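Local coordinates for dinoflagellate luciferase (Lingulodinium polyedrum, PDB 1VPR), which catalyses the oxidation of dinoflagellate luciferin by O2 with emission of blue light, and is here the third of three homologous luciferase domains, at residues W165-G170 with S299-V304; A91-L96 with Y285-Q290. All coordinates share one frame; numbering follows the deposited sequence.

Interaction 1: residues W165-G170 with S299-V304; sequences WITVSG and SFVFYV
Ile-166 and Val-304 form an antiparallel hydrogen-bonded pair. Ile-166 N reaches Val-304 O at 2.9 Å, and Val-304 N returns to Ile-166 O at 2.8 Å. Thr-167 and Tyr-303 follow as a non-hydrogen-bonded pair. The register then slips by one residue. Val-168 and Ser-169 both face Phe-302, which makes a classic beta bulge. Phe-302 O accepts both N-H groups from the same face of its plane. Val-168 N reaches Phe-302 O at 2.7 Å, nearly straight (170°). Ser-169 N reaches Phe-302 O at 3.2 Å, by a more bent bond (141°). On one sheet face Thr-167 and Tyr-303 lie side by side. Thr-167 OG1 sits 3.3 Å from Tyr-303 CE2 and is hydrogen-bonded to Gly-204 O. On the other face a chi1 of 61° sets Val-304 CG1 between its own N and carbonyl carbon, where it meets Val-168 CG1 at 3.6 Å. Ser-169 CB packs on Phe-302 CB. A water links Ser-169 OG to Phe-300 O. The contact joins strands 163-169 and 297-307, the first and last in chain order of the large antiparallel barrel sheet. Strand 206-212 flanks it beyond 163-169, and strand 285-294 beyond 297-307. Helix 87-100 covers the face with Val-168, Ser-169 and Phe-302.

Interaction 2: residues A91-L96 with Y285-Q290; sequences AMTEKL and YTFMRQ
The Phe-287 ring takes Leu-96 CD1 over one face, offset toward the rim. Leu-96 CD1 lies 4.1 Å from the centroid of the Phe-287 ring, a CH-pi contact. The Tyr-285 ring receives Met-92 SE at its edge, in the ring plane, with SE 3.7 Å from Tyr-285 CD2. This is a Met-aromatic contact. It belongs to a helix-on-sheet packing, in which helix 87-100 lies against a strand of the calycin-type beta barrel. The two short segments run 11.3 Å apart at closest approach of their axes, at 39° to each other. Met-92 is present as selenomethionine. CG-SE continues the chain extended (chi2 169°), which carries SE out toward the aromatic residues. Met-92 SE also lies obliquely to the Phe-287 ring, 5.3 Å from its centroid. The selenium thus bridges the two aromatic residues, while Met-92 CB meets Phe-287 CZ at 4.2 Å. Thr-93 crosses Phe-287 at about a right angle. Its OG1 stands 3.6 Å from Phe-287 CE2, and is hydrogen-bonded to Val-89 O one helical turn earlier. The last link is polar. The Arg-289 guanidinium makes a salt bridge to Asp-103 through NH1. A water donates to Leu-96 O at 2.9 Å and accepts from Arg-289 NH2 at 2.8 Å.

Interactions 1 and 2 both reach the same sheet, and their centres are about 8 Å apart. Strands 285-294 and 297-307 are consecutive in the chain and adjacent in the sheet. Gln-290 N lies 2.7 Å from Val-301 O, a probable backbone hydrogen bond. On the sheet face with Thr-167, Tyr-303 OH is hydrogen-bonded to Gln-290 OE1, also at 2.7 Å. That face is probably the interior of the barrel, where calycins commonly hold their ligands. The face under helix 87-100 carries the packing between the two contacts. There Val-168 CG2 lies 3.4 Å from Thr-93 OG1, and Phe-302 CE2 lies 3.5 Å from Arg-289 CG. Leu-96 packs on Phe-302 as well as Phe-287, so helix 87-100 reaches both interactions.

Interaction 1: residues W165-G170 with S299-V304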
ATOM      1  N   TRP A 165       5.528   7.497   9.750  1.00 11.58           N
ATOM      2  CA  TRP A 165       4.148   7.975   9.888  1.00 13.42           C
ATOM      3  C   TRP A 165       3.331   6.939  10.610  1.00 12.08           C
ATOM      4  O   TRP A 165       3.442   5.757  10.314  1.00 13.52           O
ATOM      5  CB  TRP A 165       3.543   8.192   8.497  1.00 14.15           C
ATOM      6  CG  TRP A 165       4.334   9.158   7.658  1.00 12.88           C
ATOM      7  CD1 TRP A 165       5.490   8.898   6.961  1.00 16.33           C
ATOM      8  CD2 TRP A 165       4.052  10.542   7.464  1.00 12.88           C
ATOM      9  NE1 TRP A 165       5.939  10.050   6.341  1.00 13.52           N
ATOM     10  CE2 TRP A 165       5.075  11.070   6.638  1.00 13.22           C
ATOM     11  CE3 TRP A 165       3.031  11.396   7.905  1.00 11.57           C
ATOM     12  CZ2 TRP A 165       5.109  12.421   6.250  1.00 13.57           C
ATOM     13  CZ3 TRP A 165       3.065  12.750   7.511  1.00 12.63           C
ATOM     14  CH2 TRP A 165       4.097  13.241   6.695  1.00 14.52           C
ATOM     15  N   ILE A 166       2.516   7.371  11.559  1.00 14.35           N
ATOM     16  CA  ILE A 166       1.693   6.439  12.316  1.00 14.42           C
ATOM     17  C   ILE A 166       0.210   6.663  12.018  1.00 14.33           C
ATOM     18  O   ILE A 166      -0.313   7.775  12.131  1.00 13.33           O
ATOM     19  CB  ILE A 166       1.947   6.596  13.842  1.00 13.02           C
ATOM     20  CG1 ILE A 166       3.345   6.094  14.194  1.00 13.93           C
ATOM     21  CG2 ILE A 166       0.875   5.855  14.644  1.00 14.28           C
ATOM     22  CD1 ILE A 166       3.588   4.619  13.828  1.00 17.58           C
ATOM     23  N   THR A 167      -0.466   5.587  11.643  1.00 14.94           N
ATOM     24  CA  THR A 167      -1.885   5.630  11.324  1.00 14.74           C
ATOM     25  C   THR A 167      -2.743   6.034  12.515  1.00 14.98           C
ATOM     26  O   THR A 167      -2.657   5.419  13.603  1.00 14.10           O
ATOM     27  CB  THR A 167      -2.359   4.260  10.848  1.00 15.78           C
ATOM     28  OG1 THR A 167      -1.523   3.825   9.768  1.00 16.71           O
ATOM     29  CG2 THR A 167      -3.820   4.328  10.405  1.00 13.02           C
ATOM     30  N   VAL A 168      -3.596   7.038  12.309  1.00 11.44           N
ATOM     31  CA  VAL A 168      -4.465   7.487  13.382  1.00 13.39           C
ATOM     32  C   VAL A 168      -5.938   7.358  13.004  1.00 14.42           C
ATOM     33  O   VAL A 168      -6.831   7.578  13.819  1.00 16.11           O
ATOM     34  CB  VAL A 168      -4.112   8.946  13.856  1.00 13.88           C
ATOM     35  CG1 VAL A 168      -2.757   8.935  14.565  1.00 13.25           C
ATOM     36  CG2 VAL A 168      -4.083   9.931  12.660  1.00 17.53           C
ATOM     37  N   SER A 169      -6.203   6.970  11.769  1.00 16.40           N
ATOM     38  CA  SER A 169      -7.586   6.770  11.359  1.00 18.04           C
ATOM     39  C   SER A 169      -7.641   5.936  10.104  1.00 18.47           C
ATOM     40  O   SER A 169      -6.841   6.126   9.183  1.00 18.63           O
ATOM     41  CB  SER A 169      -8.301   8.095  11.104  1.00 17.66           C
ATOM     42  OG  SER A 169      -9.620   7.826  10.646  1.00 22.11           O
ATOM     43  N   GLY A 170      -8.585   4.999  10.079  1.00 16.47           N
ATOM     44  CA  GLY A 170      -8.748   4.158   8.910  1.00 16.44           C
ATOM     45  C   GLY A 170      -7.851   2.944   8.886  1.00 16.98           C
ATOM     46  O   GLY A 170      -7.704   2.315   7.836  1.00 17.46           O
ATOM     47  N   SER A 299     -12.424   6.073   0.470  1.00 21.40           N
ATOM     48  CA  SER A 299     -11.976   5.598   1.794  1.00 21.04           C
ATOM     49  C   SER A 299     -10.744   6.413   2.225  1.00 19.97           C
ATOM     50  O   SER A 299      -9.784   6.501   1.454  1.00 19.45           O
ATOM     51  CB  SER A 299     -11.584   4.124   1.732  1.00 22.27           C
ATOM     52  OG  SER A 299     -12.678   3.311   1.360  1.00 25.02           O
ATOM     53  N   PHE A 300     -10.775   6.995   3.433  1.00 18.93           N
ATOM     54  CA  PHE A 300      -9.669   7.797   3.958  1.00 18.79           C
ATOM     55  C   PHE A 300      -8.813   7.109   5.026  1.00 17.89           C
ATOM     56  O   PHE A 300      -9.320   6.359   5.864  1.00 18.42           O
ATOM     57  CB  PHE A 300     -10.178   9.115   4.583  1.00 18.82           C
ATOM     58  CG  PHE A 300     -10.872  10.030   3.616  1.00 20.49           C
ATOM     59  CD1 PHE A 300     -12.268  10.018   3.500  1.00 20.16           C
ATOM     60  CD2 PHE A 300     -10.136  10.885   2.808  1.00 18.60           C
ATOM     61  CE1 PHE A 300     -12.907  10.844   2.591  1.00 20.58           C
ATOM     62  CE2 PHE A 300     -10.772  11.720   1.891  1.00 20.89           C
ATOM     63  CZ  PHE A 300     -12.154  11.697   1.783  1.00 21.87           C
ATOM     64  N   VAL A 301      -7.503   7.359   4.967  1.00 16.78           N
ATOM     65  CA  VAL A 301      -6.573   6.845   5.967  1.00 14.15           C
ATOM     66  C   VAL A 301      -5.809   8.092   6.398  1.00 13.57           C
ATOM     67  O   VAL A 301      -5.381   8.884   5.546  1.00 14.87           O
ATOM     68  CB  VAL A 301      -5.564   5.787   5.380  1.00 12.14           C
ATOM     69  CG1 VAL A 301      -4.581   5.349   6.479  1.00 12.91           C
ATOM     70  CG2 VAL A 301      -6.325   4.572   4.866  1.00 13.73           C
ATOM     71  N   PHE A 302      -5.680   8.305   7.708  1.00 14.49           N
ATOM     72  CA  PHE A 302      -4.923   9.456   8.220  1.00 12.90           C
ATOM     73  C   PHE A 302      -3.742   8.966   9.031  1.00 14.15           C
ATOM     74  O   PHE A 302      -3.872   8.001   9.811  1.00 14.27           O
ATOM     75  CB  PHE A 302      -5.780  10.353   9.128  1.00 12.41           C
ATOM     76  CG  PHE A 302      -6.805  11.173   8.388  1.00 13.04           C
ATOM     77  CD1 PHE A 302      -8.023  10.615   8.020  1.00 13.42           C
ATOM     78  CD2 PHE A 302      -6.542  12.495   8.053  1.00 12.84           C
ATOM     79  CE1 PHE A 302      -8.967  11.362   7.330  1.00 15.21           C
ATOM     80  CE2 PHE A 302      -7.479  13.249   7.368  1.00 15.12           C
ATOM     81  CZ  PHE A 302      -8.694  12.680   7.006  1.00 12.75           C
ATOM     82  N   TYR A 303      -2.601   9.642   8.861  1.00 13.20           N
ATOM     83  CA  TYR A 303      -1.364   9.318   9.584  1.00 12.74           C
ATOM     84  C   TYR A 303      -0.809  10.601  10.167  1.00 13.57           C
ATOM     85  O   TYR A 303      -0.991  11.692   9.592  1.00 13.58           O
ATOM     86  CB  TYR A 303      -0.268   8.786   8.644  1.00 13.54           C
ATOM     87  CG  TYR A 303      -0.677   7.703   7.659  1.00 13.14           C
ATOM     88  CD1 TYR A 303      -1.271   8.023   6.433  1.00  9.87           C
ATOM     89  CD2 TYR A 303      -0.386   6.376   7.916  1.00  9.93           C
ATOM     90  CE1 TYR A 303      -1.551   7.026   5.481  1.00 11.55           C
ATOM     91  CE2 TYR A 303      -0.654   5.371   6.968  1.00 12.35           C
ATOM     92  CZ  TYR A 303      -1.230   5.707   5.755  1.00 13.00           C
ATOM     93  OH  TYR A 303      -1.436   4.717   4.810  1.00 14.13           O
ATOM     94  N   VAL A 304      -0.119  10.487  11.291  1.00 11.00           N
ATOM     95  CA  VAL A 304       0.515  11.656  11.886  1.00 11.55           C
ATOM     96  C   VAL A 304       2.030  11.390  11.828  1.00 13.70           C
ATOM     97  O   VAL A 304       2.486  10.263  12.051  1.00 14.34           O
ATOM     98  CB  VAL A 304       0.039  11.909  13.346  1.00 13.27           C
ATOM     99  CG1 VAL A 304       0.386  10.708  14.258  1.00 12.21           C
ATOM    100  CG2 VAL A 304       0.694  13.179  13.875  1.00 10.57           C
TER
HETATM  101  O   HOH W   1     -10.250   7.355   8.126  1.00 26.23           O

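Interaction 2: residues A91-L96 with Y285-Q290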
ATOM      1  N   ALA A  91      -8.617  14.285  18.547  1.00 18.77           N
ATOM      2  CA  ALA A  91      -9.531  15.382  18.231  1.00 20.17           C
ATOM      3  C   ALA A  91      -9.172  16.075  16.912  1.00 20.85           C
ATOM      4  O   ALA A  91     -10.056  16.471  16.136  1.00 19.69           O
ATOM      5  CB  ALA A  91      -9.531  16.394  19.371  1.00 18.26           C
HETATM    6  N   MSE A  92      -7.881  16.238  16.643  1.00 20.53           N
HETATM    7  CA  MSE A  92      -7.513  16.875  15.388  1.00 21.51           C
HETATM    8  C   MSE A  92      -7.936  15.941  14.264  1.00 21.17           C
HETATM    9  O   MSE A  92      -8.418  16.384  13.227  1.00 18.53           O
HETATM   10  CB  MSE A  92      -6.004  17.104  15.320  1.00 22.87           C
HETATM   11  CG  MSE A  92      -5.482  18.033  16.384  1.00 27.11           C
HETATM   12 SE   MSE A  92      -3.540  18.017  16.482  1.00 31.93          SE
HETATM   13  CE  MSE A  92      -3.192  19.765  15.802  1.00 31.08           C
ATOM     14  N   THR A  93      -7.758  14.636  14.473  1.00 21.33           N
ATOM     15  CA  THR A  93      -8.106  13.651  13.446  1.00 20.87           C
ATOM     16  C   THR A  93      -9.609  13.619  13.148  1.00 22.91           C
ATOM     17  O   THR A  93     -10.031  13.556  11.982  1.00 22.06           O
ATOM     18  CB  THR A  93      -7.586  12.260  13.853  1.00 20.58           C
ATOM     19  OG1 THR A  93      -6.155  12.323  14.009  1.00 18.54           O
ATOM     20  CG2 THR A  93      -7.907  11.221  12.788  1.00 20.23           C
ATOM     21  N   GLU A  94     -10.424  13.683  14.196  1.00 23.88           N
ATOM     22  CA  GLU A  94     -11.873  13.691  14.016  1.00 23.51           C
ATOM     23  C   GLU A  94     -12.275  14.904  13.161  1.00 24.81           C
ATOM     24  O   GLU A  94     -13.090  14.787  12.248  1.00 24.64           O
ATOM     25  CB  GLU A  94     -12.561  13.744  15.374  1.00 26.16           C
ATOM     26  N   LYS A  95     -11.688  16.063  13.435  1.00 23.73           N
ATOM     27  CA  LYS A  95     -12.017  17.262  12.668  1.00 25.00           C
ATOM     28  C   LYS A  95     -11.580  17.114  11.208  1.00 24.90           C
ATOM     29  O   LYS A  95     -12.322  17.488  10.289  1.00 23.62           O
ATOM     30  CB  LYS A  95     -11.373  18.491  13.325  1.00 28.51           C
ATOM     31  CG  LYS A  95     -11.620  19.819  12.597  1.00 32.99           C
ATOM     32  CD  LYS A  95     -11.215  21.007  13.487  1.00 34.63           C
ATOM     33  CE  LYS A  95     -11.133  22.299  12.679  1.00 37.42           C
ATOM     34  NZ  LYS A  95     -12.330  22.446  11.789  1.00 40.60           N
ATOM     35  N   LEU A  96     -10.387  16.555  10.982  1.00 23.13           N
ATOM     36  CA  LEU A  96      -9.905  16.349   9.613  1.00 21.29           C
ATOM     37  C   LEU A  96     -10.820  15.377   8.848  1.00 23.30           C
ATOM     38  O   LEU A  96     -11.071  15.544   7.650  1.00 21.66           O
ATOM     39  CB  LEU A  96      -8.485  15.776   9.627  1.00 20.25           C
ATOM     40  CG  LEU A  96      -7.343  16.672  10.105  1.00 19.71           C
ATOM     41  CD1 LEU A  96      -6.039  15.865  10.159  1.00 20.30           C
ATOM     42  CD2 LEU A  96      -7.193  17.860   9.151  1.00 23.36           C
ATOM     43  N   TYR A 285       1.860  19.678  14.480  1.00 16.45           N
ATOM     44  CA  TYR A 285       2.150  18.419  13.757  1.00 17.11           C
ATOM     45  C   TYR A 285       2.008  18.447  12.261  1.00 16.79           C
ATOM     46  O   TYR A 285       1.476  19.395  11.686  1.00 16.67           O
ATOM     47  CB  TYR A 285       1.207  17.307  14.228  1.00 15.27           C
ATOM     48  CG  TYR A 285       1.247  17.066  15.704  1.00 17.50           C
ATOM     49  CD1 TYR A 285       2.444  16.725  16.335  1.00 16.76           C
ATOM     50  CD2 TYR A 285       0.085  17.171  16.485  1.00 17.23           C
ATOM     51  CE1 TYR A 285       2.489  16.492  17.713  1.00 17.54           C
ATOM     52  CE2 TYR A 285       0.129  16.933  17.885  1.00 19.13           C
ATOM     53  CZ  TYR A 285       1.338  16.599  18.474  1.00 17.85           C
ATOM     54  OH  TYR A 285       1.421  16.404  19.839  1.00 17.26           O
ATOM     55  N   THR A 286       2.479  17.365  11.633  1.00 15.87           N
ATOM     56  CA  THR A 286       2.328  17.201  10.200  1.00 15.74           C
ATOM     57  C   THR A 286       1.487  15.938  10.019  1.00 16.21           C
ATOM     58  O   THR A 286       1.776  14.904  10.611  1.00 14.81           O
ATOM     59  CB  THR A 286       3.689  17.020   9.477  1.00 15.64           C
ATOM     60  OG1 THR A 286       4.473  18.214   9.626  1.00 15.76           O
ATOM     61  CG2 THR A 286       3.463  16.758   7.967  1.00 17.05           C
ATOM     62  N   PHE A 287       0.430  16.028   9.222  1.00 16.00           N
ATOM     63  CA  PHE A 287      -0.416  14.884   8.977  1.00 15.41           C
ATOM     64  C   PHE A 287      -0.361  14.490   7.508  1.00 15.21           C
ATOM     65  O   PHE A 287       0.046  15.272   6.652  1.00 15.98           O
ATOM     66  CB  PHE A 287      -1.889  15.186   9.325  1.00 14.38           C
ATOM     67  CG  PHE A 287      -2.203  15.126  10.796  1.00 15.13           C
ATOM     68  CD1 PHE A 287      -1.784  16.141  11.660  1.00 16.38           C
ATOM     69  CD2 PHE A 287      -2.931  14.063  11.314  1.00 14.33           C
ATOM     70  CE1 PHE A 287      -2.091  16.088  13.008  1.00 16.32           C
ATOM     71  CE2 PHE A 287      -3.236  14.006  12.667  1.00 16.04           C
ATOM     72  CZ  PHE A 287      -2.819  15.016  13.512  1.00 14.14           C
HETATM   73  N   MSE A 288      -0.781  13.266   7.230  1.00 13.72           N
HETATM   74  CA  MSE A 288      -0.844  12.796   5.872  1.00 15.57           C
HETATM   75  C   MSE A 288      -2.226  12.214   5.699  1.00 14.74           C
HETATM   76  O   MSE A 288      -2.662  11.404   6.515  1.00 13.51           O
HETATM   77  CB  MSE A 288       0.204  11.696   5.586  1.00 17.39           C
HETATM   78  CG  MSE A 288      -0.086  10.992   4.264  1.00 18.47           C
HETATM   79 SE   MSE A 288       1.253   9.674   3.743  1.00 28.39          SE
HETATM   80  CE  MSE A 288       2.466  10.857   3.008  1.00 17.27           C
ATOM     81  N   ARG A 289      -2.925  12.626   4.648  1.00 14.12           N
ATOM     82  CA  ARG A 289      -4.229  12.067   4.389  1.00 15.24           C
ATOM     83  C   ARG A 289      -4.170  11.274   3.104  1.00 15.09           C
ATOM     84  O   ARG A 289      -3.751  11.774   2.067  1.00 16.51           O
ATOM     85  CB  ARG A 289      -5.324  13.142   4.264  1.00 15.16           C
ATOM     86  CG  ARG A 289      -6.714  12.514   4.036  1.00 15.12           C
ATOM     87  CD  ARG A 289      -7.792  13.566   3.703  1.00 15.68           C
ATOM     88  NE  ARG A 289      -7.534  14.229   2.417  1.00 17.24           N
ATOM     89  CZ  ARG A 289      -8.078  15.395   2.054  1.00 19.45           C
ATOM     90  NH1 ARG A 289      -7.795  15.927   0.874  1.00 18.00           N
ATOM     91  NH2 ARG A 289      -8.899  16.040   2.877  1.00 18.66           N
ATOM     92  N   GLN A 290      -4.582  10.019   3.195  1.00 15.62           N
ATOM     93  CA  GLN A 290      -4.624   9.125   2.041  1.00 15.27           C
ATOM     94  C   GLN A 290      -6.099   8.976   1.650  1.00 14.69           C
ATOM     95  O   GLN A 290      -6.938   8.680   2.498  1.00 16.46           O
ATOM     96  CB  GLN A 290      -4.062   7.767   2.461  1.00 17.17           C
ATOM     97  CG  GLN A 290      -4.074   6.679   1.403  1.00 15.74           C
ATOM     98  CD  GLN A 290      -3.428   5.416   1.914  1.00 18.24           C
ATOM     99  OE1 GLN A 290      -2.254   5.417   2.306  1.00 14.52           O
ATOM    100  NE2 GLN A 290      -4.191   4.326   1.921  1.00 17.29           N
TER
HETATM  101  O   HOH W   2      -9.114  16.256   5.663  1.00 19.88           O